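Local coordinates for histone-lysine N-methyltransferase family member SUVH9 (Arabidopsis thaliana, PDB 4NJ5), which acts in gene silencing by RNA-directed DNA methylation, where it may bind methylated DNA and recruit RNA polymerase V, and lacks methyltransferase activity itself, at residues A[163-166]-A[167-170]; A[54-57]-A[58-61]; A[7-10]-A[11-14]; A[272-275]-A[276-279]; A[14-17]-A[18-22]. All coordinates share one frame; numbering follows the deposited sequence.

Interaction 1: residues A[163-166]-A[167-170]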
loop_
_atom_site.group_PDB
_atom_site.type_symbol
_atom_site.label_atom_id
_atom_site.label_comp_id
_atom_site.label_asym_id
_atom_site.label_seq_id
_atom_site.Cartn_x
_atom_site.Cartn_y
_atom_site.Cartn_z
ATOM N N ALA A 163 2.600 29.638 16.947
ATOM C CA ALA A 163 3.055 28.321 17.375
ATOM C C ALA A 163 4.355 27.927 16.676
ATOM O O ALA A 163 5.245 27.347 17.294
ATOM C CB ALA A 163 1.979 27.286 17.126
ATOM N N MET A 164 4.456 28.246 15.389
ATOM C CA MET A 164 5.678 28.012 14.625
ATOM C C MET A 164 6.824 28.801 15.246
ATOM O O MET A 164 7.901 28.253 15.502
ATOM C CB MET A 164 5.495 28.428 13.159
ATOM C CG MET A 164 4.537 27.557 12.359
ATOM S SD MET A 164 5.154 25.885 12.070
ATOM C CE MET A 164 6.451 26.189 10.871
ATOM N N GLU A 165 6.580 30.088 15.488
ATOM C CA GLU A 165 7.559 30.962 16.130
ATOM C C GLU A 165 8.068 30.373 17.444
ATOM O O GLU A 165 9.272 30.307 17.698
ATOM C CB GLU A 165 6.937 32.346 16.354
ATOM C CG GLU A 165 7.447 33.092 17.576
ATOM C CD GLU A 165 8.858 33.610 17.403
ATOM O OE1 GLU A 165 9.277 33.838 16.248
ATOM O OE2 GLU A 165 9.546 33.796 18.427
ATOM N N ARG A 166 7.131 29.933 18.270
ATOM C CA ARG A 166 7.457 29.366 19.563
ATOM C C ARG A 166 8.257 28.072 19.428
ATOM O O ARG A 166 9.178 27.820 20.208
ATOM C CB ARG A 166 6.181 29.116 20.368
ATOM C CG ARG A 166 6.006 30.069 21.533
ATOM C CD ARG A 166 6.090 31.526 21.098
ATOM N NE ARG A 166 6.537 32.378 22.196
ATOM C CZ ARG A 166 7.791 32.785 22.363
ATOM N NH1 ARG A 166 8.724 32.435 21.488
ATOM N NH2 ARG A 166 8.111 33.550 23.398
ATOM N N SER A 167 7.910 27.256 18.438
ATOM C CA SER A 167 8.648 26.022 18.200
ATOM C C SER A 167 10.076 26.317 17.757
ATOM O O SER A 167 10.999 25.577 18.101
ATOM C CB SER A 167 7.929 25.127 17.190
ATOM O OG SER A 167 6.899 24.388 17.825
ATOM N N MET A 168 10.259 27.398 16.999
ATOM C CA MET A 168 11.612 27.847 16.685
ATOM C C MET A 168 12.331 28.210 17.969
ATOM O O MET A 168 13.468 27.800 18.197
ATOM C CB MET A 168 11.611 29.071 15.770
ATOM C CG MET A 168 13.009 29.662 15.591
ATOM S SD MET A 168 13.066 31.165 14.601
ATOM C CE MET A 168 12.139 32.286 15.649
ATOM N N TYR A 169 11.648 28.985 18.803
ATOM C CA TYR A 169 12.226 29.475 20.047
ATOM C C TYR A 169 12.632 28.344 20.986
ATOM O O TYR A 169 13.722 28.370 21.553
ATOM C CB TYR A 169 11.246 30.419 20.746
ATOM C CG TYR A 169 11.709 30.929 22.094
ATOM C CD1 TYR A 169 12.464 32.090 22.198
ATOM C CD2 TYR A 169 11.376 30.257 23.262
ATOM C CE1 TYR A 169 12.880 32.561 23.428
ATOM C CE2 TYR A 169 11.789 30.718 24.492
ATOM C CZ TYR A 169 12.539 31.871 24.571
ATOM O OH TYR A 169 12.952 32.336 25.798
ATOM N N TYR A 170 11.758 27.354 21.148
ATOM C CA TYR A 170 12.010 26.278 22.105
ATOM C C TYR A 170 12.708 25.071 21.480
ATOM O O TYR A 170 12.882 24.043 22.133
ATOM C CB TYR A 170 10.711 25.852 22.798
ATOM C CG TYR A 170 10.103 26.927 23.674
ATOM C CD1 TYR A 170 10.617 27.196 24.938
ATOM C CD2 TYR A 170 9.015 27.669 23.240
ATOM C CE1 TYR A 170 10.064 28.180 25.742
ATOM C CE2 TYR A 170 8.456 28.652 24.033
ATOM C CZ TYR A 170 8.984 28.908 25.280
ATOM O OH TYR A 170 8.419 29.882 26.069
#
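The Y169 ring carries the R166 guanidinium over one face, with R166 CZ 4.7 Å from the ring centroid and 22° off the ring normal. This is a cation-pi contact, the two planes turned 56° apart. Y169 CG, anti to the backbone N (chi1 177°), sets its ring beside R166. R166 NH1 comes nearest, 3.3 Å from Y169 CB. Y170 CD2 lies at the Y169 ring edge, in plane. At the edge of the Y170 ring, and in its plane, R166 CG meets CE2 at 3.8 Å. One face of that ring carries Y169 CD2, 3.2 Å above the plane and over its centre. The pairs belong to the last turn of helix 159-169 in the SRA domain, whose inner side, with M164 and S167, packs on strands 117-124 and 190-206. E165 OE2 lies 3.4 Å from R166 NH1, well out of the guanidinium plane, so the attraction is ionic without a directed N-H. E115 takes both R166 NE, in a salt bridge, and the Y170 hydroxyl, in a hydrogen bond. A serine in place of Y170 would probably leave E115 without its phenol partner and the Y169 edge without the ring face beneath it. E165 OE1 also touches M168 CE at 3.3 Å.

Interaction 2: residues A[54-57]-A[58-61]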
loop_
_atom_site.group_PDB
_atom_site.type_symbol
_atom_site.label_atom_id
_atom_site.label_comp_id
_atom_site.label_asym_id
_atom_site.label_seq_id
_atom_site.Cartn_x
_atom_site.Cartn_y
_atom_site.Cartn_z
ATOM N N ALA A 54 -14.647 7.426 8.002
ATOM C CA ALA A 54 -13.886 6.363 8.653
ATOM C C ALA A 54 -13.067 6.939 9.808
ATOM O O ALA A 54 -13.035 6.379 10.909
ATOM C CB ALA A 54 -12.986 5.662 7.653
ATOM N N GLY A 55 -12.424 8.073 9.550
ATOM C CA GLY A 55 -11.712 8.789 10.590
ATOM C C GLY A 55 -12.565 9.134 11.801
ATOM O O GLY A 55 -12.186 8.823 12.930
ATOM N N SER A 56 -13.714 9.769 11.577
ATOM C CA SER A 56 -14.561 10.213 12.689
ATOM C C SER A 56 -15.121 9.036 13.489
ATOM O O SER A 56 -15.233 9.092 14.723
ATOM C CB SER A 56 -15.702 11.104 12.187
ATOM O OG SER A 56 -16.677 10.346 11.490
ATOM N N MET A 57 -15.474 7.971 12.776
ATOM C CA MET A 57 -15.930 6.746 13.418
ATOM C C MET A 57 -14.834 6.128 14.275
ATOM O O MET A 57 -15.101 5.643 15.372
ATOM C CB MET A 57 -16.410 5.736 12.380
ATOM C CG MET A 57 -17.710 6.119 11.712
ATOM S SD MET A 57 -18.208 4.895 10.494
ATOM C CE MET A 57 -18.524 3.481 11.548
ATOM N N MET A 58 -13.603 6.139 13.783
ATOM C CA MET A 58 -12.509 5.617 14.592
ATOM C C MET A 58 -12.210 6.526 15.779
ATOM O O MET A 58 -11.744 6.064 16.822
ATOM C CB MET A 58 -11.257 5.377 13.752
ATOM C CG MET A 58 -11.364 4.134 12.895
ATOM S SD MET A 58 -9.842 3.765 12.025
ATOM C CE MET A 58 -8.762 3.344 13.383
ATOM N N ARG A 59 -12.488 7.814 15.621
ATOM C CA ARG A 59 -12.301 8.756 16.710
ATOM C C ARG A 59 -13.287 8.465 17.830
ATOM O O ARG A 59 -12.920 8.476 19.006
ATOM C CB ARG A 59 -12.480 10.193 16.230
ATOM C CG ARG A 59 -12.249 11.221 17.323
ATOM C CD ARG A 59 -13.000 12.499 17.025
ATOM N NE ARG A 59 -14.388 12.223 16.668
ATOM C CZ ARG A 59 -15.025 12.803 15.658
ATOM N NH1 ARG A 59 -16.289 12.494 15.401
ATOM N NH2 ARG A 59 -14.397 13.695 14.904
ATOM N N ASP A 60 -14.539 8.202 17.465
ATOM C CA ASP A 60 -15.562 7.899 18.461
ATOM C C ASP A 60 -15.269 6.611 19.235
ATOM O O ASP A 60 -15.718 6.454 20.370
ATOM C CB ASP A 60 -16.946 7.815 17.813
ATOM C CG ASP A 60 -17.339 9.096 17.106
ATOM O OD1 ASP A 60 -16.941 10.184 17.573
ATOM O OD2 ASP A 60 -18.046 9.011 16.078
ATOM N N CYS A 61 -14.521 5.695 18.625
ATOM C CA CYS A 61 -14.203 4.419 19.268
ATOM C C CYS A 61 -12.869 4.440 20.005
ATOM O O CYS A 61 -12.348 3.382 20.374
ATOM C CB CYS A 61 -14.187 3.283 18.243
ATOM S SG CYS A 61 -15.777 2.946 17.471
#
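R59 folds back over S56 one turn earlier in the last turns of helix 46-60, the helix that packs against helix 8-35. One face of the guanidinium covers S56: S56 CA is 3.8 Å above its plane, offset toward the rim, and S56 O is over a face as well. R59 NH1 also comes 3.6 Å from S56 CB. The path there is set by a first torsion with CG opposite the backbone N (chi1 -178°) and a bend at chi3 that brings the chain end over S56.

At its edge the same group meets D60. R59 NH1 donates to D60 OD1 at 3.2 Å within a salt bridge; the oxygen is only 3° out of the guanidinium plane and is approached from its syn side, though 30° out of the carboxylate plane. R59 NE adds a weak bond to this oxygen, so two donors hold the arginine's rotation. A leucine in place of R59 would probably leave the D60 carboxylate without its charge partner and free to turn. The other carboxylate oxygen, D60 OD2, is 3.1 Å from S56 O, an approach of two acceptors.

M57 and M58 lead elsewhere, toward L26 and Y23 of helix 8-35, while the S56 hydroxyl bonds back to K53 O. G55 O accepts from both R59 N and the indole NE1 of W64. The helix ends here: C61, the first residue to leave helical angles, makes two weak bonds from its N, to M57 O and to M58 O, each at 3.3 Å.

Interaction 3: residues A[7-10]-A[11-14]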
loop_
_atom_site.group_PDB
_atom_site.type_symbol
_atom_site.label_atom_id
_atom_site.label_comp_id
_atom_site.label_asym_id
_atom_site.label_seq_id
_atom_site.Cartn_x
_atom_site.Cartn_y
_atom_site.Cartn_z
ATOM N N GLU A 7 12.326 -3.961 21.447
ATOM C CA GLU A 7 11.244 -4.748 20.866
ATOM C C GLU A 7 9.908 -4.061 21.131
ATOM O O GLU A 7 8.879 -4.415 20.550
ATOM C CB GLU A 7 11.232 -6.178 21.412
ATOM C CG GLU A 7 10.684 -6.317 22.826
ATOM C CD GLU A 7 9.866 -7.585 23.006
ATOM O OE1 GLU A 7 9.248 -8.040 22.020
ATOM O OE2 GLU A 7 9.839 -8.125 24.131
ATOM N N SER A 8 9.934 -3.074 22.020
ATOM C CA SER A 8 8.781 -2.211 22.223
ATOM C C SER A 8 8.549 -1.398 20.957
ATOM O O SER A 8 7.425 -1.015 20.649
ATOM C CB SER A 8 8.987 -1.298 23.431
ATOM O OG SER A 8 9.077 -2.058 24.621
ATOM N N GLU A 9 9.629 -1.149 20.222
ATOM C CA GLU A 9 9.549 -0.513 18.913
ATOM C C GLU A 9 8.698 -1.379 17.991
ATOM O O GLU A 9 7.813 -0.888 17.288
ATOM C CB GLU A 9 10.957 -0.336 18.335
ATOM C CG GLU A 9 11.107 0.865 17.420
ATOM C CD GLU A 9 10.715 2.156 18.108
ATOM O OE1 GLU A 9 11.156 2.375 19.256
ATOM O OE2 GLU A 9 9.960 2.949 17.505
ATOM N N ARG A 10 8.980 -2.679 18.021
ATOM C CA ARG A 10 8.235 -3.679 17.264
ATOM C C ARG A 10 6.775 -3.701 17.693
ATOM O O ARG A 10 5.875 -3.837 16.863
ATOM C CB ARG A 10 8.866 -5.060 17.484
ATOM C CG ARG A 10 7.996 -6.242 17.102
ATOM C CD ARG A 10 8.145 -6.605 15.632
ATOM N NE ARG A 10 7.595 -7.927 15.337
ATOM C CZ ARG A 10 7.766 -8.569 14.187
ATOM N NH1 ARG A 10 8.476 -8.014 13.213
ATOM N NH2 ARG A 10 7.231 -9.769 14.009
ATOM N N GLN A 11 6.542 -3.562 18.994
ATOM C CA GLN A 11 5.184 -3.503 19.522
ATOM C C GLN A 11 4.415 -2.293 18.995
ATOM O O GLN A 11 3.251 -2.404 18.607
ATOM C CB GLN A 11 5.217 -3.530 21.053
ATOM C CG GLN A 11 5.758 -4.841 21.604
ATOM C CD GLN A 11 5.931 -4.851 23.111
ATOM O OE1 GLN A 11 6.580 -3.976 23.686
ATOM N NE2 GLN A 11 5.348 -5.851 23.759
ATOM N N PHE A 12 5.077 -1.143 18.983
ATOM C CA PHE A 12 4.516 0.070 18.403
ATOM C C PHE A 12 4.176 -0.124 16.922
ATOM O O PHE A 12 3.087 0.248 16.461
ATOM C CB PHE A 12 5.496 1.240 18.562
ATOM C CG PHE A 12 5.637 1.734 19.975
ATOM C CD1 PHE A 12 4.519 1.942 20.774
ATOM C CD2 PHE A 12 6.891 2.001 20.502
ATOM C CE1 PHE A 12 4.657 2.406 22.074
ATOM C CE2 PHE A 12 7.033 2.459 21.803
ATOM C CZ PHE A 12 5.917 2.663 22.587
ATOM N N ARG A 13 5.113 -0.709 16.181
ATOM C CA ARG A 13 4.927 -0.938 14.748
ATOM C C ARG A 13 3.728 -1.853 14.503
ATOM O O ARG A 13 2.950 -1.648 13.564
ATOM C CB ARG A 13 6.202 -1.528 14.130
ATOM C CG ARG A 13 6.231 -1.556 12.614
ATOM C CD ARG A 13 5.926 -0.191 12.006
ATOM N NE ARG A 13 6.230 -0.158 10.576
ATOM C CZ ARG A 13 5.919 0.844 9.758
ATOM N NH1 ARG A 13 6.246 0.772 8.475
ATOM N NH2 ARG A 13 5.284 1.916 10.219
ATOM N N GLU A 14 3.569 -2.842 15.376
ATOM C CA GLU A 14 2.445 -3.765 15.287
ATOM C C GLU A 14 1.115 -3.062 15.558
ATOM O O GLU A 14 0.137 -3.253 14.821
ATOM C CB GLU A 14 2.645 -4.935 16.253
ATOM C CG GLU A 14 1.747 -6.125 15.983
ATOM C CD GLU A 14 2.109 -6.877 14.708
ATOM O OE1 GLU A 14 1.381 -7.828 14.362
ATOM O OE2 GLU A 14 3.115 -6.527 14.054
#
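Q11, R10 and S8 contribute most to this contact in the first turns of helix 8-35, and Q11 does so by reaching back along the helix. Its CG stands opposite the carbonyl carbon (chi1 -65°), and the chain runs out extended from there, which lays it along the preceding turn. CG passes 3.3 Å from E7 O, and the amide oxygen OE1 arrives beside S8, 3.2 Å from its CA. S8 OG donates to Q11 OE1 at 3.3 Å, a weak bond between residues three apart.

S8 is used a second time through its carbonyl. S8 O accepts the backbone N of F12, and F12 CD2 comes within 3.1 Å of the same oxygen, the ring standing oblique to it. The phenyl therefore leans on the backbone one turn earlier.

R10 O accepts from E14 N at 2.9 Å. That bond is one of four, from the N-H groups of Q11, F12, R13 and E14 to the carbonyls four residues back, the regular alpha-helical pattern. A bend at chi2 carries the R10 charge off the helix toward D466, with which it forms a salt bridge. R10 NE and E14 OE2 remain 4.9 Å from each other, where a mild attraction is possible; the main partner of E14 is R17.

The outward-reaching ends link these first turns to two parts of the fold. R13 binds G77 and D82 just ahead of strand 83-84, F12 rests on P76 in the same region, and R10 faces the loop between strands 462-463 and 469-475.

Interaction 4: residues A[272-275]-A[276-279]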
loop_
_atom_site.group_PDB
_atom_site.type_symbol
_atom_site.label_atom_id
_atom_site.label_comp_id
_atom_site.label_asym_id
_atom_site.label_seq_id
_atom_site.Cartn_x
_atom_site.Cartn_y
_atom_site.Cartn_z
ATOM N N SER A 272 28.052 -9.064 -11.524
ATOM C CA SER A 272 27.787 -9.383 -12.924
ATOM C C SER A 272 26.782 -10.519 -13.132
ATOM O O SER A 272 26.560 -10.957 -14.260
ATOM C CB SER A 272 29.094 -9.701 -13.645
ATOM O OG SER A 272 29.992 -8.613 -13.556
ATOM N N ASP A 273 26.180 -10.995 -12.048
ATOM C CA ASP A 273 25.228 -12.094 -12.142
ATOM C C ASP A 273 23.969 -11.677 -12.895
ATOM O O ASP A 273 23.401 -10.614 -12.644
ATOM C CB ASP A 273 24.841 -12.604 -10.754
ATOM C CG ASP A 273 24.160 -13.958 -10.807
ATOM O OD1 ASP A 273 24.763 -14.904 -11.359
ATOM O OD2 ASP A 273 23.020 -14.079 -10.310
ATOM N N GLN A 274 23.533 -12.523 -13.821
ATOM C CA GLN A 274 22.347 -12.240 -14.614
ATOM C C GLN A 274 21.438 -13.454 -14.715
ATOM O O GLN A 274 20.832 -13.682 -15.755
ATOM C CB GLN A 274 22.751 -11.781 -16.018
ATOM C CG GLN A 274 23.649 -10.552 -16.081
ATOM C CD GLN A 274 23.956 -10.136 -17.506
ATOM O OE1 GLN A 274 23.529 -10.791 -18.457
ATOM N NE2 GLN A 274 24.695 -9.043 -17.662
ATOM N N GLU A 275 21.355 -14.229 -13.634
ATOM C CA GLU A 275 20.544 -15.455 -13.595
ATOM C C GLU A 275 19.082 -15.362 -14.086
ATOM O O GLU A 275 18.640 -16.239 -14.825
ATOM C CB GLU A 275 20.588 -16.108 -12.204
ATOM C CG GLU A 275 19.601 -17.266 -12.038
ATOM C CD GLU A 275 19.779 -18.034 -10.736
ATOM O OE1 GLU A 275 20.717 -18.858 -10.653
ATOM O OE2 GLU A 275 18.971 -17.829 -9.801
ATOM N N PRO A 276 18.327 -14.320 -13.676
ATOM C CA PRO A 276 16.918 -14.273 -14.093
ATOM C C PRO A 276 16.701 -14.326 -15.607
ATOM O O PRO A 276 15.660 -14.814 -16.049
ATOM C CB PRO A 276 16.434 -12.930 -13.535
ATOM C CG PRO A 276 17.282 -12.703 -12.346
ATOM C CD PRO A 276 18.638 -13.234 -12.723
ATOM N N LEU A 277 17.667 -13.840 -16.379
ATOM C CA LEU A 277 17.596 -13.887 -17.839
ATOM C C LEU A 277 17.518 -15.322 -18.360
ATOM O O LEU A 277 16.856 -15.602 -19.356
ATOM C CB LEU A 277 18.819 -13.189 -18.437
ATOM C CG LEU A 277 18.641 -11.834 -19.126
ATOM C CD1 LEU A 277 17.496 -11.047 -18.522
ATOM C CD2 LEU A 277 19.929 -11.029 -19.052
ATOM N N TYR A 278 18.177 -16.233 -17.660
ATOM C CA TYR A 278 18.320 -17.614 -18.105
ATOM C C TYR A 278 17.103 -18.521 -17.870
ATOM O O TYR A 278 17.083 -19.657 -18.326
ATOM C CB TYR A 278 19.583 -18.196 -17.478
ATOM C CG TYR A 278 20.815 -17.391 -17.805
ATOM C CD1 TYR A 278 21.074 -16.992 -19.105
ATOM C CD2 TYR A 278 21.703 -17.005 -16.810
ATOM C CE1 TYR A 278 22.194 -16.252 -19.412
ATOM C CE2 TYR A 278 22.828 -16.263 -17.110
ATOM C CZ TYR A 278 23.063 -15.892 -18.414
ATOM O OH TYR A 278 24.173 -15.154 -18.732
ATOM N N TYR A 279 16.098 -18.027 -17.156
ATOM C CA TYR A 279 14.832 -18.749 -17.081
ATOM C C TYR A 279 14.011 -18.380 -18.306
ATOM O O TYR A 279 14.226 -17.328 -18.911
ATOM C CB TYR A 279 14.039 -18.379 -15.823
ATOM C CG TYR A 279 14.729 -18.712 -14.523
ATOM C CD1 TYR A 279 14.599 -19.967 -13.944
ATOM C CD2 TYR A 279 15.494 -17.760 -13.862
ATOM C CE1 TYR A 279 15.227 -20.268 -12.747
ATOM C CE2 TYR A 279 16.122 -18.051 -12.670
ATOM C CZ TYR A 279 15.987 -19.306 -12.116
ATOM O OH TYR A 279 16.617 -19.594 -10.927
#
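Overlapping beta-turns carry the chain through Q274 to Y279, in the loop between strands 264-267 and 280-281 of the pre-SET region. The evidence is a pair of bonds three residues apart: L277 N donates to Q274 O at 3.2 Å and Y278 N to E275 O at 2.9 Å. Both donors stand well above the plane of the carbonyl they address, by 42° and 48°, as expected of so tight a turn. P276, without an N-H to give, sits inside the first turn, and its ring touches L266 and Y460.

The side chains fold over this backbone. The Y278 ring lies across the start of the turn, with Q274 O over one of its faces and 3.5 Å from CE2. Q274 and L277 run side by side; the amide oxygen OE1 of Q274 is 3.7 Å from L277 CD2. L277 also touches I251 and L266.

On another flank E275, extended beyond CG, crosses Y279 obliquely. E275 CG meets CE2 of the tyrosine at 3.6 Å, and further out the hydroxyl OH makes a weak bond to OE2 at 3.2 Å. The carboxylate and the ring are almost perpendicular. Y279 has a further partner in R455, which makes a cation-pi contact with its ring.

The two bonds from L277 N and Y278 N to carbonyls three residues back, with a weak third from Y279 N to P276 O and with helical angles at 276-278 but no regular helix, are characteristic of consecutive beta-turns.

Interaction 5: residues A[14-17]-A[18-22]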
loop_
_atom_site.group_PDB
_atom_site.type_symbol
_atom_site.label_atom_id
_atom_site.label_comp_id
_atom_site.label_asym_id
_atom_site.label_seq_id
_atom_site.Cartn_x
_atom_site.Cartn_y
_atom_site.Cartn_z
ATOM N N GLU A 14 3.569 -2.842 15.376
ATOM C CA GLU A 14 2.445 -3.765 15.287
ATOM C C GLU A 14 1.115 -3.062 15.558
ATOM O O GLU A 14 0.137 -3.253 14.821
ATOM C CB GLU A 14 2.645 -4.935 16.253
ATOM C CG GLU A 14 1.747 -6.125 15.983
ATOM C CD GLU A 14 2.109 -6.877 14.708
ATOM O OE1 GLU A 14 1.381 -7.828 14.362
ATOM O OE2 GLU A 14 3.115 -6.527 14.054
ATOM N N HIS A 15 1.080 -2.245 16.610
ATOM C CA HIS A 15 -0.117 -1.456 16.893
ATOM C C HIS A 15 -0.517 -0.608 15.686
ATOM O O HIS A 15 -1.691 -0.588 15.294
ATOM C CB HIS A 15 0.053 -0.565 18.128
ATOM C CG HIS A 15 -1.113 0.346 18.366
ATOM N ND1 HIS A 15 -2.316 -0.101 18.865
ATOM C CD2 HIS A 15 -1.266 1.674 18.145
ATOM C CE1 HIS A 15 -3.159 0.914 18.955
ATOM N NE2 HIS A 15 -2.547 2.000 18.524
ATOM N N VAL A 16 0.458 0.082 15.097
ATOM C CA VAL A 16 0.190 0.895 13.907
ATOM C C VAL A 16 -0.351 0.045 12.759
ATOM O O VAL A 16 -1.278 0.454 12.052
ATOM C CB VAL A 16 1.448 1.657 13.433
ATOM C CG1 VAL A 16 1.260 2.185 12.017
ATOM C CG2 VAL A 16 1.772 2.787 14.387
ATOM N N ARG A 17 0.228 -1.140 12.584
ATOM C CA ARG A 17 -0.224 -2.065 11.550
ATOM C C ARG A 17 -1.717 -2.380 11.712
ATOM O O ARG A 17 -2.514 -2.207 10.774
ATOM C CB ARG A 17 0.610 -3.347 11.600
ATOM C CG ARG A 17 0.430 -4.264 10.409
ATOM C CD ARG A 17 1.441 -5.406 10.433
ATOM N NE ARG A 17 1.176 -6.380 11.489
ATOM C CZ ARG A 17 0.325 -7.394 11.369
ATOM N NH1 ARG A 17 -0.351 -7.562 10.240
ATOM N NH2 ARG A 17 0.144 -8.238 12.376
ATOM N N LYS A 18 -2.093 -2.816 12.912
ATOM C CA LYS A 18 -3.495 -3.108 13.213
ATOM C C LYS A 18 -4.409 -1.894 12.997
ATOM O O LYS A 18 -5.525 -2.018 12.468
ATOM C CB LYS A 18 -3.642 -3.623 14.648
ATOM C CG LYS A 18 -3.098 -5.026 14.872
ATOM C CD LYS A 18 -3.944 -6.059 14.146
ATOM C CE LYS A 18 -3.371 -7.461 14.302
ATOM N NZ LYS A 18 -3.330 -7.903 15.726
ATOM N N THR A 19 -3.931 -0.722 13.402
ATOM C CA THR A 19 -4.721 0.489 13.248
ATOM C C THR A 19 -5.003 0.767 11.778
ATOM O O THR A 19 -6.139 1.070 11.402
ATOM C CB THR A 19 -4.032 1.721 13.872
ATOM O OG1 THR A 19 -3.745 1.468 15.253
ATOM C CG2 THR A 19 -4.939 2.940 13.761
ATOM N N ARG A 20 -3.974 0.658 10.946
ATOM C CA ARG A 20 -4.139 0.928 9.524
ATOM C C ARG A 20 -5.064 -0.092 8.867
ATOM O O ARG A 20 -5.880 0.258 8.000
ATOM C CB ARG A 20 -2.784 1.004 8.813
ATOM C CG ARG A 20 -1.929 2.184 9.279
ATOM C CD ARG A 20 -0.863 2.567 8.262
ATOM N NE ARG A 20 -1.438 3.128 7.041
ATOM C CZ ARG A 20 -0.728 3.714 6.082
ATOM N NH1 ARG A 20 0.589 3.827 6.203
ATOM N NH2 ARG A 20 -1.333 4.198 5.005
ATOM N N MET A 21 -4.952 -1.347 9.298
ATOM C CA MET A 21 -5.849 -2.387 8.797
ATOM C C MET A 21 -7.310 -2.064 9.107
ATOM O O MET A 21 -8.194 -2.202 8.244
ATOM C CB MET A 21 -5.476 -3.746 9.380
ATOM C CG MET A 21 -4.669 -4.617 8.444
ATOM S SD MET A 21 -4.601 -6.309 9.053
ATOM C CE MET A 21 -3.574 -6.081 10.502
ATOM N N ILE A 22 -7.559 -1.626 10.338
ATOM C CA ILE A 22 -8.899 -1.204 10.725
ATOM C C ILE A 22 -9.380 -0.030 9.877
ATOM O O ILE A 22 -10.489 -0.060 9.339
ATOM C CB ILE A 22 -8.975 -0.820 12.213
ATOM C CG1 ILE A 22 -8.864 -2.067 13.092
ATOM C CG2 ILE A 22 -10.276 -0.088 12.511
ATOM C CD1 ILE A 22 -9.028 -1.784 14.574
#
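Hydrogen bonds join H15 to T19 twice over: T19 N and the side-chain OG1 both donate to H15 O, each at 2.9 Å. The hydroxyl stands 42° out of the carbonyl plane, a position it reaches because OG1 lies beside the backbone N (chi1 -56°). This is the common way for a threonine within a helix to satisfy its hydroxyl. The same OG1 sits over one face of the H15 ring, 3.5 Å above its plane and offset toward the rim.

Salt-bridging comes next. R17 turns its guanidinium edge to the E14 carboxylate, with NE making a weak bond to OE2 at 3.2 Å and NH2 approaching OE1; the second approach is modelled at 2.4 Å, too short for its exact length to be trusted. K18 NZ stays 4.9 Å from E14 OE1, near but not touching.

These residues lie in the first half of helix 8-35, and T19 and I22 pack on M58 of helix 46-60. R17 is held from beyond the helix as well, NH1 bonding to R420 O and W421 making a cation-pi contact, while R20 bridges to E89.

Van der Waals contacts complete the set. M21 runs alongside R17 and puts CE 3.6 Å from NH1. K18 crosses R17 at an angle, its CE 4.1 Å from R17 NH2, and V16 CG1 meets R20 CG at 4.2 Å.

In the fold
Along the chain the order is interaction 3, 5, 2, 1, 4. Interactions 3 and 5 are successive parts of helix 8-35, sharing E14, with centres about 11 Å apart. Interaction 2, on the next helix, 46-60, has its centre about 14 Å from that of interaction 5 and touches it where M58 CE meets T19 CG2 and I22 CG2, each at 3.9 Å; this is the joint between the two N-terminal helices. Interaction 1 lies in the SRA domain, its centre about 31 Å from that of interaction 2, and interaction 4 in the pre-SET region, about 55 Å from interaction 1 between centres. None of the five contacts is at the zinc cluster.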